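Local structure of nucleoside-diphosphate sugar epimerase (SulA family) (Corynebacterium glutamicum, 3OH8) at residues S228-T233 against E286-P291; A290-S293 against R298-F301. The protein probably binds a nicotinamide dinucleotide in a Rossmann-type domain and epimerises nucleoside-diphosphate sugars. One frame throughout, in Å; residues are numbered along the deposited sequence.

Contact 1: S228-T233 against E286-P291; sequences SRVLPT and EHATAP
A288 turns its methyl group toward helix 222-242, where V230 and T233, about one turn apart, receive it. A type I beta turn from H287 to A290, which joins helix 277-287 to helix 290-294, is here laid against a neighbouring helix of the Rossmann-type domain.

The tight part centres on A288 CB, which lies 3.4 Å from the backbone V230 O and 3.8 Å from T233 CG2. Alanine suits the spot, because its single carbon lets the two backbones come within 5.8 Å between the CA atoms of T233 and A288. With chi1 at -67°, the T233 methyl swings away from its own backbone N and out to the turn, where T233 CG2 meets T289 CG2 at 3.8 Å, so the two threonines join through their methyls.

V230 is approached closely at its carbonyl oxygen, but its side chain is looser: CG1 stays 4.2 Å from A288 CB, and the residue is partly exposed. P291, farther along, leans instead on A237 and E238 of helix 222-242.

The turn is fastened from within: E286 O accepts both T289 N and T289 OG1, the hydroxyl at 2.8 Å and close to the line of the carbonyl, with a C=O...OG1 angle of 165°.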
ATOM      1  N   SER A 228       8.635 -24.521  -1.581  1.00 31.69           N
ATOM      2  CA  SER A 228       8.666 -23.063  -1.651  1.00 36.55           C
ATOM      3  C   SER A 228       7.858 -22.415  -0.531  1.00 36.06           C
ATOM      4  O   SER A 228       8.217 -21.341  -0.047  1.00 34.40           O
ATOM      5  CB  SER A 228       8.170 -22.571  -3.017  1.00 43.95           C
ATOM      6  OG  SER A 228       6.815 -22.941  -3.242  1.00 44.76           O
ATOM      7  N   ARG A 229       6.788 -23.082  -0.108  1.00 34.58           N
ATOM      8  CA  ARG A 229       5.848 -22.503   0.845  1.00 33.40           C
ATOM      9  C   ARG A 229       5.909 -23.164   2.210  1.00 29.89           C
ATOM     10  O   ARG A 229       6.092 -22.492   3.220  1.00 28.83           O
ATOM     11  CB  ARG A 229       4.417 -22.605   0.309  1.00 38.93           C
ATOM     12  CG  ARG A 229       3.693 -21.283   0.162  1.00 43.52           C
ATOM     13  CD  ARG A 229       2.659 -21.362  -0.960  1.00 50.41           C
ATOM     14  NE  ARG A 229       2.268 -20.074  -1.553  1.00 55.90           N
ATOM     15  CZ  ARG A 229       2.916 -18.915  -1.419  1.00 59.27           C
ATOM     16  NH1 ARG A 229       4.028 -18.821  -0.701  1.00 56.87           N
ATOM     17  NH2 ARG A 229       2.443 -17.829  -2.018  1.00 62.64           N
ATOM     18  N   VAL A 230       5.740 -24.482   2.242  1.00 27.00           N
ATOM     19  CA  VAL A 230       5.556 -25.185   3.508  1.00 21.64           C
ATOM     20  C   VAL A 230       6.829 -25.328   4.341  1.00 16.17           C
ATOM     21  O   VAL A 230       6.850 -24.922   5.496  1.00 19.61           O
ATOM     22  CB  VAL A 230       4.872 -26.556   3.294  1.00 27.95           C
ATOM     23  CG1 VAL A 230       4.800 -27.359   4.599  1.00 26.74           C
ATOM     24  CG2 VAL A 230       3.486 -26.349   2.702  1.00 31.28           C
ATOM     25  N   LEU A 231       7.888 -25.899   3.769  1.00 16.76           N
ATOM     26  CA  LEU A 231       9.157 -26.033   4.498  1.00 20.17           C
ATOM     27  C   LEU A 231       9.791 -24.675   4.937  1.00 16.51           C
ATOM     28  O   LEU A 231      10.197 -24.507   6.091  1.00 18.13           O
ATOM     29  CB  LEU A 231      10.156 -26.874   3.687  1.00 25.31           C
ATOM     30  CG  LEU A 231      10.419 -28.341   4.098  1.00 32.39           C
ATOM     31  CD1 LEU A 231       9.240 -28.973   4.814  1.00 34.24           C
ATOM     32  CD2 LEU A 231      10.828 -29.186   2.903  1.00 29.22           C
ATOM     33  N   PRO A 232       9.881 -23.706   4.018  1.00 16.61           N
ATOM     34  CA  PRO A 232      10.472 -22.443   4.474  1.00 19.01           C
ATOM     35  C   PRO A 232       9.678 -21.809   5.621  1.00 19.86           C
ATOM     36  O   PRO A 232      10.268 -21.167   6.503  1.00 20.87           O
ATOM     37  CB  PRO A 232      10.416 -21.562   3.224  1.00 18.35           C
ATOM     38  CG  PRO A 232      10.421 -22.544   2.062  1.00 16.71           C
ATOM     39  CD  PRO A 232       9.662 -23.737   2.557  1.00 16.80           C
ATOM     40  N   THR A 233       8.358 -21.977   5.600  1.00 16.12           N
ATOM     41  CA  THR A 233       7.501 -21.407   6.635  1.00 16.47           C
ATOM     42  C   THR A 233       7.799 -22.059   7.977  1.00 17.47           C
ATOM     43  O   THR A 233       7.826 -21.392   9.007  1.00 18.44           O
ATOM     44  CB  THR A 233       6.000 -21.570   6.285  1.00 15.88           C
ATOM     45  OG1 THR A 233       5.682 -20.762   5.140  1.00 15.20           O
ATOM     46  CG2 THR A 233       5.145 -21.135   7.434  1.00 13.00           C
ATOM     47  N   GLU A 286      -0.497 -23.005   6.652  1.00 17.34           N
ATOM     48  CA  GLU A 286      -0.767 -22.488   7.986  1.00 20.19           C
ATOM     49  C   GLU A 286      -0.204 -23.390   9.089  1.00 19.09           C
ATOM     50  O   GLU A 286       0.362 -22.911  10.075  1.00 17.67           O
ATOM     51  CB  GLU A 286      -2.270 -22.252   8.162  1.00 20.68           C
ATOM     52  CG  GLU A 286      -2.783 -21.147   7.233  1.00 19.50           C
ATOM     53  CD  GLU A 286      -4.239 -20.815   7.466  1.00 23.76           C
ATOM     54  OE1 GLU A 286      -4.821 -21.335   8.441  1.00 21.70           O
ATOM     55  OE2 GLU A 286      -4.804 -20.041   6.667  1.00 19.62           O
ATOM     56  N   HIS A 287      -0.342 -24.702   8.926  1.00 21.16           N
ATOM     57  CA  HIS A 287       0.094 -25.611   9.983  1.00 18.26           C
ATOM     58  C   HIS A 287       1.615 -25.586  10.175  1.00 20.77           C
ATOM     59  O   HIS A 287       2.118 -25.908  11.241  1.00 19.49           O
ATOM     60  CB  HIS A 287      -0.387 -27.047   9.712  1.00 23.14           C
ATOM     61  CG  HIS A 287       0.024 -28.017  10.777  1.00 30.57           C
ATOM     62  ND1 HIS A 287       0.974 -28.994  10.571  1.00 38.78           N
ATOM     63  CD2 HIS A 287      -0.357 -28.129  12.071  1.00 35.50           C
ATOM     64  CE1 HIS A 287       1.146 -29.680  11.687  1.00 35.73           C
ATOM     65  NE2 HIS A 287       0.350 -29.175  12.612  1.00 36.75           N
ATOM     66  N   ALA A 288       2.346 -25.191   9.139  1.00 21.20           N
ATOM     67  CA  ALA A 288       3.791 -25.073   9.242  1.00 23.51           C
ATOM     68  C   ALA A 288       4.262 -24.019  10.261  1.00 19.11           C
ATOM     69  O   ALA A 288       5.436 -24.016  10.638  1.00 19.03           O
ATOM     70  CB  ALA A 288       4.398 -24.796   7.864  1.00 24.27           C
ATOM     71  N   THR A 289       3.361 -23.135  10.707  1.00 17.57           N
ATOM     72  CA  THR A 289       3.721 -22.147  11.732  1.00 15.81           C
ATOM     73  C   THR A 289       3.645 -22.725  13.144  1.00 22.21           C
ATOM     74  O   THR A 289       3.978 -22.048  14.121  1.00 19.92           O
ATOM     75  CB  THR A 289       2.829 -20.858  11.702  1.00 21.83           C
ATOM     76  OG1 THR A 289       1.470 -21.187  12.012  1.00 21.87           O
ATOM     77  CG2 THR A 289       2.894 -20.157  10.348  1.00 21.87           C
ATOM     78  N   ALA A 290       3.208 -23.973  13.250  1.00 22.80           N
ATOM     79  CA  ALA A 290       2.979 -24.597  14.557  1.00 24.91           C
ATOM     80  C   ALA A 290       4.127 -24.464  15.578  1.00 23.75           C
ATOM     81  O   ALA A 290       3.869 -24.243  16.752  1.00 24.41           O
ATOM     82  CB  ALA A 290       2.549 -26.062  14.389  1.00 25.10           C
ATOM     83  N   PRO A 291       5.393 -24.580  15.138  1.00 22.65           N
ATOM     84  CA  PRO A 291       6.473 -24.408  16.121  1.00 24.07           C
ATOM     85  C   PRO A 291       6.447 -23.050  16.829  1.00 28.04           C
ATOM     86  O   PRO A 291       6.778 -22.980  18.011  1.00 25.67           O
ATOM     87  CB  PRO A 291       7.742 -24.553  15.275  1.00 19.25           C
ATOM     88  CG  PRO A 291       7.314 -25.432  14.125  1.00 21.86           C
ATOM     89  CD  PRO A 291       5.908 -25.001  13.821  1.00 23.16           C
TER

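Contact 2: A290-S293 against R298-F301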
ATOM      1  N   ALA A 290       3.208 -23.973  13.250  1.00 22.80           N
ATOM      2  CA  ALA A 290       2.979 -24.597  14.557  1.00 24.91           C
ATOM      3  C   ALA A 290       4.127 -24.464  15.578  1.00 23.75           C
ATOM      4  O   ALA A 290       3.869 -24.243  16.752  1.00 24.41           O
ATOM      5  CB  ALA A 290       2.549 -26.062  14.389  1.00 25.10           C
ATOM      6  N   PRO A 291       5.393 -24.580  15.138  1.00 22.65           N
ATOM      7  CA  PRO A 291       6.473 -24.408  16.121  1.00 24.07           C
ATOM      8  C   PRO A 291       6.447 -23.050  16.829  1.00 28.04           C
ATOM      9  O   PRO A 291       6.778 -22.980  18.011  1.00 25.67           O
ATOM     10  CB  PRO A 291       7.742 -24.553  15.275  1.00 19.25           C
ATOM     11  CG  PRO A 291       7.314 -25.432  14.125  1.00 21.86           C
ATOM     12  CD  PRO A 291       5.908 -25.001  13.821  1.00 23.16           C
ATOM     13  N   ALA A 292       6.066 -21.985  16.128  1.00 23.63           N
ATOM     14  CA  ALA A 292       6.003 -20.673  16.760  1.00 19.51           C
ATOM     15  C   ALA A 292       4.909 -20.613  17.825  1.00 20.65           C
ATOM     16  O   ALA A 292       5.136 -20.173  18.947  1.00 21.80           O
ATOM     17  CB  ALA A 292       5.778 -19.587  15.723  1.00 14.28           C
ATOM     18  N   SER A 293       3.709 -21.051  17.474  1.00 20.84           N
ATOM     19  CA  SER A 293       2.611 -20.961  18.424  1.00 20.80           C
ATOM     20  C   SER A 293       2.799 -21.979  19.551  1.00 25.29           C
ATOM     21  O   SER A 293       2.436 -21.712  20.693  1.00 22.34           O
ATOM     22  CB  SER A 293       1.259 -21.122  17.724  1.00 21.75           C
ATOM     23  OG  SER A 293       1.271 -22.265  16.887  1.00 21.65           O
ATOM     24  N   ARG A 298       2.800 -15.248  19.485  1.00 20.17           N
ATOM     25  CA  ARG A 298       1.552 -14.879  18.827  1.00 21.45           C
ATOM     26  C   ARG A 298       1.649 -15.153  17.324  1.00 19.44           C
ATOM     27  O   ARG A 298       2.584 -14.699  16.670  1.00 18.25           O
ATOM     28  CB  ARG A 298       1.208 -13.407  19.100  1.00 20.18           C
ATOM     29  CG  ARG A 298      -0.157 -12.981  18.549  1.00 18.56           C
ATOM     30  CD  ARG A 298      -0.605 -11.623  19.097  1.00 18.36           C
ATOM     31  NE  ARG A 298       0.340 -10.542  18.811  1.00 18.75           N
ATOM     32  CZ  ARG A 298       0.334  -9.805  17.704  1.00 19.44           C
ATOM     33  NH1 ARG A 298      -0.569 -10.022  16.747  1.00 14.84           N
ATOM     34  NH2 ARG A 298       1.237  -8.846  17.553  1.00 16.87           N
ATOM     35  N   VAL A 299       0.694 -15.907  16.780  1.00 14.14           N
ATOM     36  CA  VAL A 299       0.676 -16.196  15.348  1.00 19.28           C
ATOM     37  C   VAL A 299      -0.664 -15.801  14.742  1.00 19.32           C
ATOM     38  O   VAL A 299      -1.718 -16.102  15.315  1.00 19.39           O
ATOM     39  CB  VAL A 299       0.914 -17.713  15.079  1.00 20.46           C
ATOM     40  CG1 VAL A 299       0.924 -18.012  13.580  1.00 15.31           C
ATOM     41  CG2 VAL A 299       2.207 -18.168  15.729  1.00 22.53           C
ATOM     42  N   ALA A 300      -0.627 -15.111  13.602  1.00 15.39           N
ATOM     43  CA  ALA A 300      -1.838 -14.881  12.811  1.00 14.07           C
ATOM     44  C   ALA A 300      -1.601 -15.263  11.356  1.00 17.26           C
ATOM     45  O   ALA A 300      -0.476 -15.187  10.857  1.00 15.71           O
ATOM     46  CB  ALA A 300      -2.287 -13.438  12.902  1.00 15.66           C
ATOM     47  N   PHE A 301      -2.677 -15.673  10.688  1.00 18.36           N
ATOM     48  CA  PHE A 301      -2.651 -16.056   9.284  1.00 15.93           C
ATOM     49  C   PHE A 301      -3.490 -15.049   8.542  1.00 16.12           C
ATOM     50  O   PHE A 301      -4.682 -14.900   8.815  1.00 16.97           O
ATOM     51  CB  PHE A 301      -3.260 -17.450   9.087  1.00 18.33           C
ATOM     52  CG  PHE A 301      -2.786 -18.455  10.083  1.00 20.85           C
ATOM     53  CD1 PHE A 301      -1.469 -18.879  10.074  1.00 21.55           C
ATOM     54  CD2 PHE A 301      -3.653 -18.983  11.022  1.00 30.54           C
ATOM     55  CE1 PHE A 301      -1.022 -19.805  10.988  1.00 23.97           C
ATOM     56  CE2 PHE A 301      -3.209 -19.911  11.947  1.00 31.23           C
ATOM     57  CZ  PHE A 301      -1.887 -20.317  11.928  1.00 27.71           C
TER
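V299 holds this contact together almost alone. Its CG2 methyl reaches A292 CB at 3.8 Å and S293 CB at 3.7 Å, and it comes equally near the backbone S293 N, also at 3.7 Å. The methyl therefore rests against the helix backbone as well as against its side chains. The first torsion of V299 (chi1 -179°) explains the division of labour between its branches: CG1 is anti to the backbone N, whereas CG2 lies beside that N and is the branch turned to the short helix.

Small residues on the helix make this closeness possible. A292 directs its methyl toward the strand, and S293 offers its CB from the flank, so the CA atoms of S293 and V299 are 6.0 Å apart. Serine also fits the boundary, since the residue is exposed although its CB packs on the valine. No hydrogen bond joins the two segments.

In the next shell, A292 also touches V240 of helix 222-242, while V299 touches T289 just before the short helix. The strand is fixed by backbone bonds: R298 to T247 and M249, A300 to M249 and S251, and V299 to G360. On the face turned from the helix, R298 NH1 bonds to A352 O and I358 O, a long cationic side chain being well suited to reach carbonyls near the end of helix 342-354 and just beyond it, and A300 packs on I250.

Parallel strands 248-254 and 298-308, joined by a connection that includes helices 277-287 and 290-294, form a beta-alpha-beta crossover of the Rossmann-type fold, and V299 seats the last short helix of that connection on the second strand.

In the fold
Contacts 1 and 2 follow one another along the chain, their centres 10 Å apart, and share A290 and P291 at the start of helix 290-294. Contact 1 ties the H287-A290 turn to helix 222-242; contact 2 ties the short helix that follows down onto strand 298-308, which pairs in parallel with strand 248-254 in the mixed sheet. T289 bridges the two, since it packs on V299 and F301 of that strand while its methyl belongs to contact 1. The helices and turn thus form a layer over the sheet to which the strand belongs. Each contact's centre is about 25 Å from the centre of the chain, within the NAD-dependent epimerase/dehydratase family region.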